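Local structure of probable CoA-transferase alpha subunit (6COJ) at residues 40-46 with 66-71; 180-184 with 203-207; 267-271 with 284-288; 48-52 with 293-297. The protein probably acts as the alpha subunit of a CoA-transferase-family enzyme, binding the CoA thioester of a bicyclic spirolactone acid beside its partner chain. The protein carries 1 engineered substitution. All blocks are in the same frame, centred on the assembly; numbering follows the deposited sequence.

Contact 1: 40-46 with 66-71; sequences GWGSRRK and TYGGPD. With F8G (S-{(3R,5R,9R)-1-[(2R,3S,4R,5R)-5-(6-amino-9H-purin-9-yl)-4-hydroxy-3-(phosphonooxy)tetrahydrofuran-2-yl]-3,5,9-trihydroxy-8,8-dimethyl-3,5-dioxido-10,14-dioxo-2,4,6-trioxa-11,15-diaza-3lambda~5~,5lambda~5~-diphosphaheptadecan-17-yl} (5R,10R)-7-hydroxy-10-methyl-2-oxo-1-oxaspiro[4.5]dec-6-ene-6-carbothioate (non-preferred name)), chain E.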
# COMPACT_ATOMS: atom_id res chain seq x y z
N GLY A 40 7.14 -9.46 -11.96
CA GLY A 40 6.17 -9.56 -13.02
C GLY A 40 4.92 -10.30 -12.56
O GLY A 40 4.62 -10.39 -11.37
N TRP A 41 4.20 -10.86 -13.53
CA TRP A 41 2.90 -11.47 -13.26
C TRP A 41 2.50 -12.32 -14.46
O TRP A 41 2.34 -11.79 -15.56
CB TRP A 41 1.87 -10.36 -13.07
CG TRP A 41 0.43 -10.78 -12.95
CD1 TRP A 41 -0.40 -11.22 -13.96
CD2 TRP A 41 -0.37 -10.74 -11.77
NE1 TRP A 41 -1.65 -11.47 -13.46
CE2 TRP A 41 -1.67 -11.17 -12.12
CE3 TRP A 41 -0.12 -10.38 -10.43
CZ2 TRP A 41 -2.71 -11.25 -11.20
CZ3 TRP A 41 -1.16 -10.47 -9.51
CH2 TRP A 41 -2.43 -10.90 -9.90
N GLY A 42 2.34 -13.63 -14.28
CA GLY A 42 1.94 -14.45 -15.41
C GLY A 42 2.92 -14.28 -16.56
O GLY A 42 4.14 -14.37 -16.38
N SER A 43 2.40 -13.98 -17.75
CA SER A 43 3.26 -13.68 -18.90
C SER A 43 3.41 -12.17 -19.11
O SER A 43 3.20 -11.63 -20.21
CB SER A 43 2.74 -14.39 -20.15
OG SER A 43 3.63 -14.24 -21.24
N ARG A 44 3.78 -11.47 -18.03
CA ARG A 44 3.86 -10.01 -18.03
C ARG A 44 5.11 -9.57 -17.29
O ARG A 44 5.26 -9.84 -16.09
CB ARG A 44 2.61 -9.37 -17.40
CG ARG A 44 1.30 -9.94 -17.93
CD ARG A 44 0.08 -9.40 -17.20
NE ARG A 44 -1.09 -10.25 -17.41
CZ ARG A 44 -2.33 -9.82 -17.57
NH1 ARG A 44 -2.62 -8.52 -17.58
NH2 ARG A 44 -3.31 -10.70 -17.76
N ARG A 45 5.99 -8.87 -18.01
CA ARG A 45 7.22 -8.27 -17.49
C ARG A 45 7.99 -9.20 -16.56
O ARG A 45 8.44 -8.82 -15.48
CB ARG A 45 7.00 -6.88 -16.89
CG ARG A 45 8.22 -5.97 -17.14
CD ARG A 45 8.04 -4.55 -16.58
NE ARG A 45 7.94 -4.61 -15.11
CZ ARG A 45 6.92 -4.17 -14.38
NH1 ARG A 45 5.89 -3.53 -14.94
NH2 ARG A 45 6.97 -4.35 -13.06
N LYS A 46 8.16 -10.44 -17.02
CA LYS A 46 8.99 -11.36 -16.28
C LYS A 46 10.46 -11.09 -16.59
O LYS A 46 10.80 -10.70 -17.71
CB LYS A 46 8.65 -12.79 -16.69
CG LYS A 46 7.34 -13.26 -16.09
CD LYS A 46 7.49 -13.50 -14.61
CE LYS A 46 6.20 -13.91 -13.96
NZ LYS A 46 6.46 -14.19 -12.53
N THR A 66 6.23 -16.59 -6.58
CA THR A 66 5.96 -15.90 -7.83
C THR A 66 4.46 -15.88 -8.12
O THR A 66 3.71 -16.75 -7.66
CB THR A 66 6.70 -16.57 -8.99
OG1 THR A 66 6.56 -15.77 -10.18
CG2 THR A 66 6.16 -17.98 -9.25
N TYR A 67 4.05 -14.88 -8.89
CA TYR A 67 2.81 -14.95 -9.66
C TYR A 67 3.21 -15.60 -10.97
O TYR A 67 3.72 -14.93 -11.87
CB TYR A 67 2.24 -13.56 -9.87
CG TYR A 67 1.60 -12.94 -8.65
CD1 TYR A 67 0.46 -13.50 -8.07
CD2 TYR A 67 2.13 -11.78 -8.07
CE1 TYR A 67 -0.14 -12.91 -6.96
CE2 TYR A 67 1.53 -11.18 -6.97
CZ TYR A 67 0.39 -11.75 -6.42
OH TYR A 67 -0.20 -11.13 -5.33
N GLY A 68 3.00 -16.91 -11.07
CA GLY A 68 3.75 -17.71 -12.03
C GLY A 68 3.34 -17.57 -13.48
O GLY A 68 2.17 -17.39 -13.82
N GLY A 69 4.34 -17.70 -14.34
CA GLY A 69 4.16 -17.76 -15.78
C GLY A 69 5.25 -18.63 -16.39
O GLY A 69 5.67 -19.63 -15.81
N PRO A 70 5.74 -18.24 -17.57
CA PRO A 70 6.79 -19.04 -18.23
C PRO A 70 8.13 -18.98 -17.51
O PRO A 70 9.01 -19.80 -17.83
CB PRO A 70 6.88 -18.42 -19.63
CG PRO A 70 6.43 -16.97 -19.42
CD PRO A 70 5.34 -17.06 -18.37
N ASP A 71 8.32 -18.04 -16.59
CA ASP A 71 9.48 -18.07 -15.71
C ASP A 71 9.52 -19.37 -14.92
O ASP A 71 10.53 -20.09 -14.92
CB ASP A 71 9.46 -16.87 -14.76
CG ASP A 71 8.19 -16.76 -13.91
OD1 ASP A 71 7.08 -17.06 -14.40
OD2 ASP A 71 8.31 -16.36 -12.73
C4 F8G E . -9.40 -34.65 -16.39
C5 F8G E . -10.06 -34.98 -15.12
C6 F8G E . -9.29 -35.75 -14.11
C8 F8G E . -11.42 -33.84 -16.40
N1 F8G E . -8.02 -36.13 -14.40
N3 F8G E . -8.13 -35.06 -16.63
C1' F8G E . -10.00 -33.45 -18.46
C2 F8G E . -7.34 -35.82 -15.66
C2' F8G E . -11.14 -33.52 -19.45
C3' F8G E . -10.82 -32.35 -20.35
C4' F8G E . -10.29 -31.31 -19.39
C5' F8G E . -11.43 -30.46 -18.88
CAA F8G E . -9.40 -11.05 -8.18
CAB F8G E . -9.81 -12.10 -9.18
CAC F8G E . -8.92 -12.77 -9.95
CAD F8G E . -7.50 -12.25 -10.14
CAE F8G E . -7.30 -10.92 -9.43
CAF F8G E . -7.90 -10.95 -8.04
CAG F8G E . -9.30 -14.05 -10.58
CAI F8G E . -5.84 -10.52 -9.34
CAK F8G E . -7.03 -12.15 -11.60
CAL F8G E . -5.89 -13.16 -11.84
CAM F8G E . -5.77 -13.81 -10.48
CAQ F8G E . -10.68 -16.27 -11.35
CAR F8G E . -10.82 -16.02 -12.84
CAT F8G E . -11.57 -18.03 -13.95
CAU F8G E . -11.19 -19.11 -14.94
CAV F8G E . -12.08 -20.35 -14.88
CAX F8G E . -12.29 -21.28 -17.08
CAY F8G E . -11.92 -22.35 -18.08
CAZ F8G E . -13.03 -23.40 -18.25
CBA F8G E . -12.50 -24.54 -19.10
CBM F8G E . -13.41 -23.95 -16.88
CBN F8G E . -14.25 -22.82 -18.94
N6 F8G E . -9.85 -36.07 -12.92
N7 F8G E . -11.30 -34.45 -15.19
N9 F8G E . -10.29 -33.98 -17.11
NAS F8G E . -10.57 -17.22 -13.61
NAW F8G E . -11.69 -21.32 -15.90
O2' F8G E . -11.16 -34.75 -20.17
O3' F8G E . -9.73 -32.67 -21.19
O4' F8G E . -9.72 -32.05 -18.32
O5' F8G E . -11.97 -29.71 -19.96
OAH F8G E . -11.00 -12.32 -9.27
OAJ F8G E . -8.45 -14.67 -11.21
OAN F8G E . -5.05 -14.73 -10.16
OAO F8G E . -6.64 -13.20 -9.52
OBB F8G E . -11.33 -25.02 -18.46
OBD F8G E . -11.20 -27.57 -18.86
OBJ F8G E . -12.70 -17.91 -13.50
OBK F8G E . -13.10 -20.41 -17.36
OBL F8G E . -11.62 -21.76 -19.35
OBO F8G E . -9.15 -26.27 -18.38
OBP F8G E . -10.22 -25.88 -20.61
OBQ F8G E . -12.80 -27.46 -20.88
OBR F8G E . -13.62 -28.32 -18.68
OCI F8G E . -8.67 -33.25 -23.42
OCJ F8G E . -10.77 -34.36 -22.69
OCK F8G E . -10.79 -31.95 -23.36
PBC F8G E . -10.45 -26.17 -19.14
PBE F8G E . -12.45 -28.22 -19.63
PCH F8G E . -10.00 -33.07 -22.72
SAP F8G E . -10.82 -14.74 -10.48
O HOH W 1 5.44 -12.41 -9.58

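Contact 2: 180-184 with 203-207; sequences ALVHL and DDLYC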
# COMPACT_ATOMS: atom_id res chain seq x y z
N ALA A 180 15.57 -11.57 -4.95
CA ALA A 180 14.50 -11.18 -5.85
C ALA A 180 15.09 -10.88 -7.22
O ALA A 180 16.17 -10.28 -7.32
CB ALA A 180 13.75 -9.93 -5.35
N LEU A 181 14.39 -11.30 -8.26
CA LEU A 181 14.73 -11.01 -9.65
C LEU A 181 13.54 -10.28 -10.26
O LEU A 181 12.42 -10.81 -10.27
CB LEU A 181 14.99 -12.31 -10.44
CG LEU A 181 15.98 -13.30 -9.83
CD1 LEU A 181 15.99 -14.58 -10.65
CD2 LEU A 181 17.37 -12.69 -9.77
N VAL A 182 13.76 -9.05 -10.73
CA VAL A 182 12.69 -8.25 -11.33
C VAL A 182 13.24 -7.58 -12.58
O VAL A 182 14.44 -7.36 -12.72
CB VAL A 182 12.11 -7.19 -10.35
CG1 VAL A 182 11.55 -7.86 -9.08
CG2 VAL A 182 13.17 -6.15 -9.98
N HIS A 183 12.33 -7.24 -13.50
CA HIS A 183 12.66 -6.55 -14.74
C HIS A 183 11.82 -5.29 -14.86
O HIS A 183 10.59 -5.35 -14.73
CB HIS A 183 12.39 -7.43 -15.96
CG HIS A 183 12.83 -6.81 -17.25
ND1 HIS A 183 14.15 -6.82 -17.66
CD2 HIS A 183 12.14 -6.13 -18.20
CE1 HIS A 183 14.25 -6.20 -18.82
NE2 HIS A 183 13.05 -5.78 -19.18
N LEU A 184 12.47 -4.17 -15.14
CA LEU A 184 11.79 -2.88 -15.26
C LEU A 184 12.20 -2.18 -16.55
O LEU A 184 13.11 -2.62 -17.27
CB LEU A 184 12.03 -2.00 -14.02
CG LEU A 184 11.21 -2.46 -12.82
CD1 LEU A 184 11.71 -1.83 -11.53
CD2 LEU A 184 9.72 -2.13 -13.02
N ASP A 203 6.76 -5.53 -8.12
CA ASP A 203 8.21 -5.68 -8.14
C ASP A 203 8.87 -4.95 -6.98
O ASP A 203 9.92 -5.39 -6.49
CB ASP A 203 8.79 -5.21 -9.47
CG ASP A 203 8.48 -6.16 -10.62
OD1 ASP A 203 7.83 -7.19 -10.37
OD2 ASP A 203 8.89 -5.86 -11.76
N ASP A 204 8.29 -3.83 -6.55
CA ASP A 204 8.80 -3.16 -5.36
C ASP A 204 8.69 -4.05 -4.13
O ASP A 204 9.62 -4.10 -3.31
CB ASP A 204 8.05 -1.83 -5.14
CG ASP A 204 6.54 -2.02 -5.07
OD1 ASP A 204 5.99 -2.84 -5.83
OD2 ASP A 204 5.88 -1.34 -4.26
N LEU A 205 7.57 -4.76 -3.98
CA LEU A 205 7.41 -5.64 -2.83
C LEU A 205 8.39 -6.81 -2.86
O LEU A 205 8.93 -7.19 -1.82
CB LEU A 205 5.97 -6.18 -2.77
CG LEU A 205 4.86 -5.15 -2.58
CD1 LEU A 205 3.50 -5.82 -2.53
CD2 LEU A 205 5.12 -4.37 -1.31
N TYR A 206 8.63 -7.38 -4.04
CA TYR A 206 9.62 -8.46 -4.13
C TYR A 206 10.99 -7.97 -3.67
O TYR A 206 11.67 -8.64 -2.90
CB TYR A 206 9.68 -9.01 -5.55
CG TYR A 206 8.60 -10.01 -5.89
CD1 TYR A 206 8.64 -11.30 -5.37
CD2 TYR A 206 7.53 -9.67 -6.71
CE1 TYR A 206 7.65 -12.23 -5.67
CE2 TYR A 206 6.53 -10.59 -7.02
CZ TYR A 206 6.60 -11.86 -6.49
OH TYR A 206 5.63 -12.78 -6.78
N CYS A 207 11.39 -6.79 -4.13
CA CYS A 207 12.68 -6.26 -3.69
C CYS A 207 12.69 -6.00 -2.19
O CYS A 207 13.66 -6.34 -1.50
CB CYS A 207 13.03 -4.99 -4.46
SG CYS A 207 13.48 -5.32 -6.17
O HOH W 2 9.73 -8.16 -13.03

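Contact 3: 267-271 with 284-288; sequences FQRHY and FVATY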
# COMPACT_ATOMS: atom_id res chain seq x y z
N PHE A 267 5.79 -16.54 -30.45
CA PHE A 267 6.90 -17.27 -29.84
C PHE A 267 6.47 -17.99 -28.58
O PHE A 267 6.94 -19.10 -28.30
CB PHE A 267 8.10 -16.38 -29.56
CG PHE A 267 9.34 -17.17 -29.22
CD1 PHE A 267 10.10 -17.74 -30.23
CD2 PHE A 267 9.70 -17.40 -27.91
CE1 PHE A 267 11.21 -18.49 -29.94
CE2 PHE A 267 10.82 -18.15 -27.60
CZ PHE A 267 11.58 -18.71 -28.62
N GLN A 268 5.59 -17.38 -27.78
CA GLN A 268 5.11 -18.09 -26.60
C GLN A 268 4.38 -19.37 -26.99
O GLN A 268 4.54 -20.40 -26.35
CB GLN A 268 4.22 -17.20 -25.74
CG GLN A 268 3.72 -17.95 -24.51
CD GLN A 268 3.10 -17.04 -23.50
OE1 GLN A 268 3.79 -16.45 -22.68
NE2 GLN A 268 1.78 -16.94 -23.53
N ARG A 269 3.58 -19.31 -28.06
CA ARG A 269 2.95 -20.52 -28.58
C ARG A 269 3.99 -21.57 -28.95
O ARG A 269 3.80 -22.76 -28.68
CB ARG A 269 2.04 -20.20 -29.76
CG ARG A 269 0.70 -19.65 -29.34
CD ARG A 269 -0.29 -19.61 -30.49
NE ARG A 269 0.12 -18.71 -31.56
CZ ARG A 269 -0.26 -17.44 -31.64
NH1 ARG A 269 -1.03 -16.91 -30.70
NH2 ARG A 269 0.15 -16.69 -32.65
N HIS A 270 5.10 -21.14 -29.57
CA HIS A 270 6.15 -22.08 -29.94
C HIS A 270 6.81 -22.69 -28.71
O HIS A 270 7.10 -23.90 -28.68
CB HIS A 270 7.19 -21.37 -30.82
CG HIS A 270 8.30 -22.27 -31.28
ND1 HIS A 270 8.10 -23.32 -32.15
CD2 HIS A 270 9.62 -22.26 -30.99
CE1 HIS A 270 9.25 -23.92 -32.38
NE2 HIS A 270 10.19 -23.30 -31.69
N TYR A 271 7.06 -21.88 -27.67
CA TYR A 271 7.56 -22.41 -26.41
C TYR A 271 6.63 -23.50 -25.86
O TYR A 271 7.08 -24.60 -25.51
CB TYR A 271 7.72 -21.26 -25.40
CG TYR A 271 7.63 -21.69 -23.95
CD1 TYR A 271 8.70 -22.31 -23.31
CD2 TYR A 271 6.47 -21.47 -23.22
CE1 TYR A 271 8.61 -22.70 -21.98
CE2 TYR A 271 6.37 -21.87 -21.89
CZ TYR A 271 7.45 -22.48 -21.28
OH TYR A 271 7.36 -22.87 -19.96
N PHE A 284 14.12 -26.94 -29.24
CA PHE A 284 13.95 -25.61 -28.65
C PHE A 284 15.17 -25.24 -27.82
O PHE A 284 15.68 -24.12 -27.93
CB PHE A 284 12.69 -25.60 -27.78
CG PHE A 284 12.32 -24.25 -27.26
CD1 PHE A 284 12.84 -23.78 -26.07
CD2 PHE A 284 11.43 -23.44 -27.96
CE1 PHE A 284 12.50 -22.53 -25.58
CE2 PHE A 284 11.08 -22.18 -27.48
CZ PHE A 284 11.61 -21.73 -26.29
N VAL A 285 15.66 -26.17 -27.00
CA VAL A 285 16.85 -25.93 -26.19
C VAL A 285 18.05 -25.64 -27.09
O VAL A 285 18.80 -24.68 -26.87
CB VAL A 285 17.11 -27.12 -25.26
CG1 VAL A 285 18.51 -27.07 -24.68
CG2 VAL A 285 16.06 -27.14 -24.15
N ALA A 286 18.24 -26.46 -28.13
CA ALA A 286 19.39 -26.28 -29.02
C ALA A 286 19.36 -24.91 -29.69
O ALA A 286 20.39 -24.26 -29.84
CB ALA A 286 19.44 -27.39 -30.07
N THR A 287 18.17 -24.46 -30.10
CA THR A 287 18.07 -23.21 -30.85
C THR A 287 18.09 -21.98 -29.94
O THR A 287 18.71 -20.97 -30.28
CB THR A 287 16.82 -23.21 -31.72
OG1 THR A 287 16.89 -24.29 -32.67
CG2 THR A 287 16.68 -21.90 -32.48
N TYR A 288 17.44 -22.05 -28.77
CA TYR A 288 17.18 -20.85 -27.98
C TYR A 288 17.91 -20.80 -26.64
O TYR A 288 18.21 -19.70 -26.17
CB TYR A 288 15.67 -20.65 -27.75
CG TYR A 288 14.93 -20.51 -29.04
CD1 TYR A 288 14.97 -19.31 -29.75
CD2 TYR A 288 14.25 -21.58 -29.60
CE1 TYR A 288 14.33 -19.18 -30.97
CE2 TYR A 288 13.61 -21.46 -30.82
CZ TYR A 288 13.64 -20.25 -31.49
OH TYR A 288 13.00 -20.13 -32.71

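Contact 4: 48-52 with 293-297; sequences MALVR and EDDYQ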
# COMPACT_ATOMS: atom_id res chain seq x y z
N MET A 48 12.92 -12.55 -17.85
CA MET A 48 13.18 -13.77 -18.59
C MET A 48 14.66 -13.93 -18.93
O MET A 48 15.16 -15.06 -18.96
CB MET A 48 12.33 -13.82 -19.86
CG MET A 48 10.83 -13.88 -19.62
SD MET A 48 10.27 -15.36 -18.77
CE MET A 48 10.32 -16.53 -20.13
N ALA A 49 15.37 -12.83 -19.19
CA ALA A 49 16.81 -12.93 -19.39
C ALA A 49 17.51 -13.45 -18.14
O ALA A 49 18.41 -14.29 -18.23
CB ALA A 49 17.38 -11.58 -19.84
N LEU A 50 17.09 -12.99 -16.96
CA LEU A 50 17.67 -13.52 -15.73
C LEU A 50 17.30 -14.99 -15.53
O LEU A 50 18.14 -15.79 -15.09
CB LEU A 50 17.25 -12.67 -14.52
CG LEU A 50 18.01 -11.34 -14.37
CD1 LEU A 50 17.25 -10.35 -13.46
CD2 LEU A 50 19.44 -11.56 -13.85
N VAL A 51 16.07 -15.37 -15.90
CA VAL A 51 15.68 -16.78 -15.82
C VAL A 51 16.51 -17.64 -16.76
O VAL A 51 16.95 -18.74 -16.40
CB VAL A 51 14.16 -16.94 -16.06
CG1 VAL A 51 13.79 -18.42 -16.22
CG2 VAL A 51 13.37 -16.31 -14.93
N ARG A 52 16.74 -17.17 -17.99
CA ARG A 52 17.61 -17.91 -18.90
C ARG A 52 19.03 -18.03 -18.36
O ARG A 52 19.69 -19.06 -18.55
CB ARG A 52 17.60 -17.27 -20.30
CG ARG A 52 16.30 -17.51 -21.08
CD ARG A 52 16.31 -16.92 -22.48
NE ARG A 52 16.22 -15.46 -22.49
CZ ARG A 52 15.08 -14.78 -22.52
NH1 ARG A 52 13.91 -15.42 -22.52
NH2 ARG A 52 15.10 -13.45 -22.55
N GLU A 293 22.50 -14.73 -23.97
CA GLU A 293 21.31 -13.92 -24.20
C GLU A 293 21.31 -13.34 -25.62
O GLU A 293 20.27 -13.31 -26.28
CB GLU A 293 21.22 -12.80 -23.16
CG GLU A 293 19.98 -11.90 -23.28
CD GLU A 293 18.66 -12.62 -23.02
OE1 GLU A 293 18.67 -13.76 -22.50
OE2 GLU A 293 17.59 -12.02 -23.29
N ASP A 294 22.48 -12.90 -26.10
CA ASP A 294 22.56 -12.39 -27.46
C ASP A 294 22.18 -13.47 -28.47
O ASP A 294 21.49 -13.19 -29.46
CB ASP A 294 23.96 -11.85 -27.75
CG ASP A 294 24.22 -10.50 -27.09
OD1 ASP A 294 23.24 -9.86 -26.65
OD2 ASP A 294 25.39 -10.09 -27.02
N ASP A 295 22.62 -14.71 -28.24
CA ASP A 295 22.24 -15.81 -29.13
C ASP A 295 20.74 -16.03 -29.10
O ASP A 295 20.11 -16.25 -30.14
CB ASP A 295 22.97 -17.09 -28.72
CG ASP A 295 24.47 -17.00 -28.90
OD1 ASP A 295 24.92 -16.23 -29.77
OD2 ASP A 295 25.19 -17.71 -28.16
N TYR A 296 20.14 -15.99 -27.90
CA TYR A 296 18.70 -16.11 -27.79
C TYR A 296 18.00 -15.01 -28.58
O TYR A 296 17.06 -15.27 -29.34
CB TYR A 296 18.28 -16.06 -26.32
CG TYR A 296 16.78 -15.97 -26.11
CD1 TYR A 296 16.00 -17.12 -26.07
CD2 TYR A 296 16.14 -14.74 -25.96
CE1 TYR A 296 14.64 -17.05 -25.87
CE2 TYR A 296 14.78 -14.67 -25.77
CZ TYR A 296 14.03 -15.82 -25.72
OH TYR A 296 12.67 -15.77 -25.53
N GLN A 297 18.45 -13.77 -28.40
CA GLN A 297 17.79 -12.64 -29.04
C GLN A 297 17.90 -12.73 -30.56
O GLN A 297 16.95 -12.43 -31.28
CB GLN A 297 18.39 -11.33 -28.52
CG GLN A 297 18.09 -11.03 -27.05
CD GLN A 297 16.61 -10.78 -26.80
OE1 GLN A 297 15.88 -10.37 -27.71
NE2 GLN A 297 16.17 -10.99 -25.56
O HOH W 3 20.12 -14.73 -20.47

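Contact 1: 40-46 with 66-71
The carbonyl oxygen of Tyr-67 is gripped by two donors on opposite faces of its plane. Gly-42 N gives it a hydrogen bond of 3.1 Å, while Lys-46 NZ bonds to Tyr-67 O at 2.9 Å, and each lies well out of the carbonyl plane. A bend about the CB-CG bond (chi2 -72°), followed by an extended end, carries the ammonium group of Lys-46 to a carboxylate as well, that of Asp-71. Lys-46 NZ forms a salt bridge of 2.9 Å with Asp-71 OD2, approaching from above the carboxylate plane. That oxygen also takes a hydrogen bond from Thr-66 OG1 on its syn lone pair, and Asp-71 OD1 receives Gly-69 N; together they fix the turn of the carboxylate. Gly-39 O is a further acceptor for the lysine.

Both segments follow neighbouring parallel strands, 35-38 and 62-65, of the Rossmann-like sheet, and the first of the two loops brings Trp-41 into the ligand pocket. Glycine at Gly-69 suits the close backbone passage, since a CB there would clash with Gly-42 O. The six-membered ring of Trp-41 lies obliquely over Tyr-67, planes at 38°, with Trp-41 CZ3 above the centre of the tyrosine ring. Farther along the indole, Trp-41 CH2 meets CAI, the methyl carbon on the spiro-ring system of the bound thioester, at 3.5 Å. Tyr-67 OH is tied to Ala-117 O, and an aromatic side chain of a neighbouring subunit stacks on Trp-41.

Contact 2: 180-184 with 203-207
The side chains of Val-182 and Asp-203 lie alongside one another, pointing opposite ways, where strand 180-184 packs beneath helix 203-207. The arrangement is part of a beta-alpha-beta crossover of the Rossmann-like domain: strand 177-184 leads, after a hairpin excursion, into this helix, and the chain returns in the adjacent parallel strand 213-217. The strand and helix segments run nearly antiparallel, at 154°, with axes 8.2 Å apart.

Asp-203 can be followed outward from the helix. Its CB rests against Val-182 CG1 at 3.8 Å. The carboxyl carbon, Asp-203 CG, then lies over Val-182 CB, also at 3.8 Å; with CG beside the backbone N (chi1 -72°), the acid is laid across the valine. At the tip the branches part. OD1, still beside Val-182 CG1, accepts the backbone N-H of Gly-40; Asp-203 OD2 lies 4.0 Å from Leu-184 CD2 and forms a salt bridge with Arg-45. A water extends the polar edge: it accepts from His-183 N at 2.8 Å and lies at the same distance from Asp-203 OD2. His-183 O comes within 3.5 Å of Asp-203 OD2, but both are acceptors. Arg-45 donates to each of them, which would probably offset their mutual repulsion.

Past this end carbon and sulfur contacts dominate. Ala-180 CB rests on the backbone Tyr-206 O at 3.5 Å and near Tyr-206 CB, whose ring then leads away toward helix 117-128. The second valine branch points to the helix turn after Asp-203, where Val-182 CG2 meets Cys-207 SG at 3.9 Å.

Contact 3: 267-271 with 284-288
Phe-267 drives its ring edge into the face of Tyr-288, a T-shaped pair with centroids 4.7 Å apart and planes at 76°. The closest carbons are Phe-267 CE1 and Tyr-288 CE1, at 3.4 Å, while Phe-267 CZ sits above the centre of the tyrosine ring. The phenylalanine reaches this far because its CG stands opposite the backbone N (chi1 -167°), which carries the ring toward helix 284-288. On the other face of Tyr-288 lies the methyl CG2 of Thr-287.

Oblique ring contacts make up a second group. Phe-284 meets Phe-267 with planes at 39° and touches His-270 in much the same way, His-270 CD2 arriving at the edge of the Phe-284 ring, 3.7 Å from its CD2. These rings form an aromatic cluster between helices 265-274 and 278-288 of the C-terminal helical region, which Phe-303 of helix 293-306 also joins, meeting the rings of Phe-267 and His-270. A serine replacing Tyr-288 would probably open a gap at the edge of Phe-267 and leave that ring freer to turn.

Tyr-271 adds aliphatic contact: its CA lies 3.7 Å from Phe-284 CE2 and its CB near CZ; its hydroxyl turns to Asp-98.

Contact 4: 48-52 with 293-297
The guanidinium group of Arg-52 lies flat on the Tyr-296 ring, planes at 10° and centres 3.6 Å apart, and at the same time points its edge at the carboxylate of Glu-293. Stacking and charge pairing thus use different directions of one group. Over the ring face, Arg-52 CZ makes a cation-pi contact and CD adds a CH-pi contact; Met-48 O covers the other face of the guanidinium. At the edge the grip is side-on, with the two flat groups nearly coplanar. Arg-52 NE bonds to Glu-293 OE1 at 3.0 Å and almost straight, at 175°, while NH2 bonds to OE2, each on a syn lone pair. A bend at chi3 (-72°) in the arginine chain brings this edge round to the acid.

Glu-293 is held further by Gln-297 NE2, 2.9 Å from OE2, and by a water that links OE1 to Ala-49 O. Arg-52 NH1 and Tyr-296 OH both turn to His-253. A methionine in place of Arg-52 is likely to leave the buried Glu-293 without its countercharge and Tyr-296 without its stacking partner. Such a bidentate salt bridge laid on an aromatic ring is a buried interhelical tie, here fastening C-terminal helix 293-306 to helix 48-56 of the Rossmann-like domain.

In the fold
All four contacts are largely buried, but their chemistry differs with their place in the fold. Contacts 1 and 2 lie near the centre, at the parallel sheet: contact 1 knots two loops with polar bonds, whereas contact 2 packs a helix on the sheet with mostly apolar atoms and one water bridge. Arg-45 joins them through Asp-203 and His-183. Contact 3, about 20 Å from the chain centre, is aromatic packing among C-terminal helices, with His-270 partly exposed. Contact 4 bridges the two regions by a charged pair: Met-48 and Val-51 touch helix 70-77 of contact 1, and Tyr-296 packs on Phe-267 and Tyr-288 of contact 3. Only contact 1 includes a ligand-pocket residue. Ser-43 to Gln-268 further ties contacts 1 and 3.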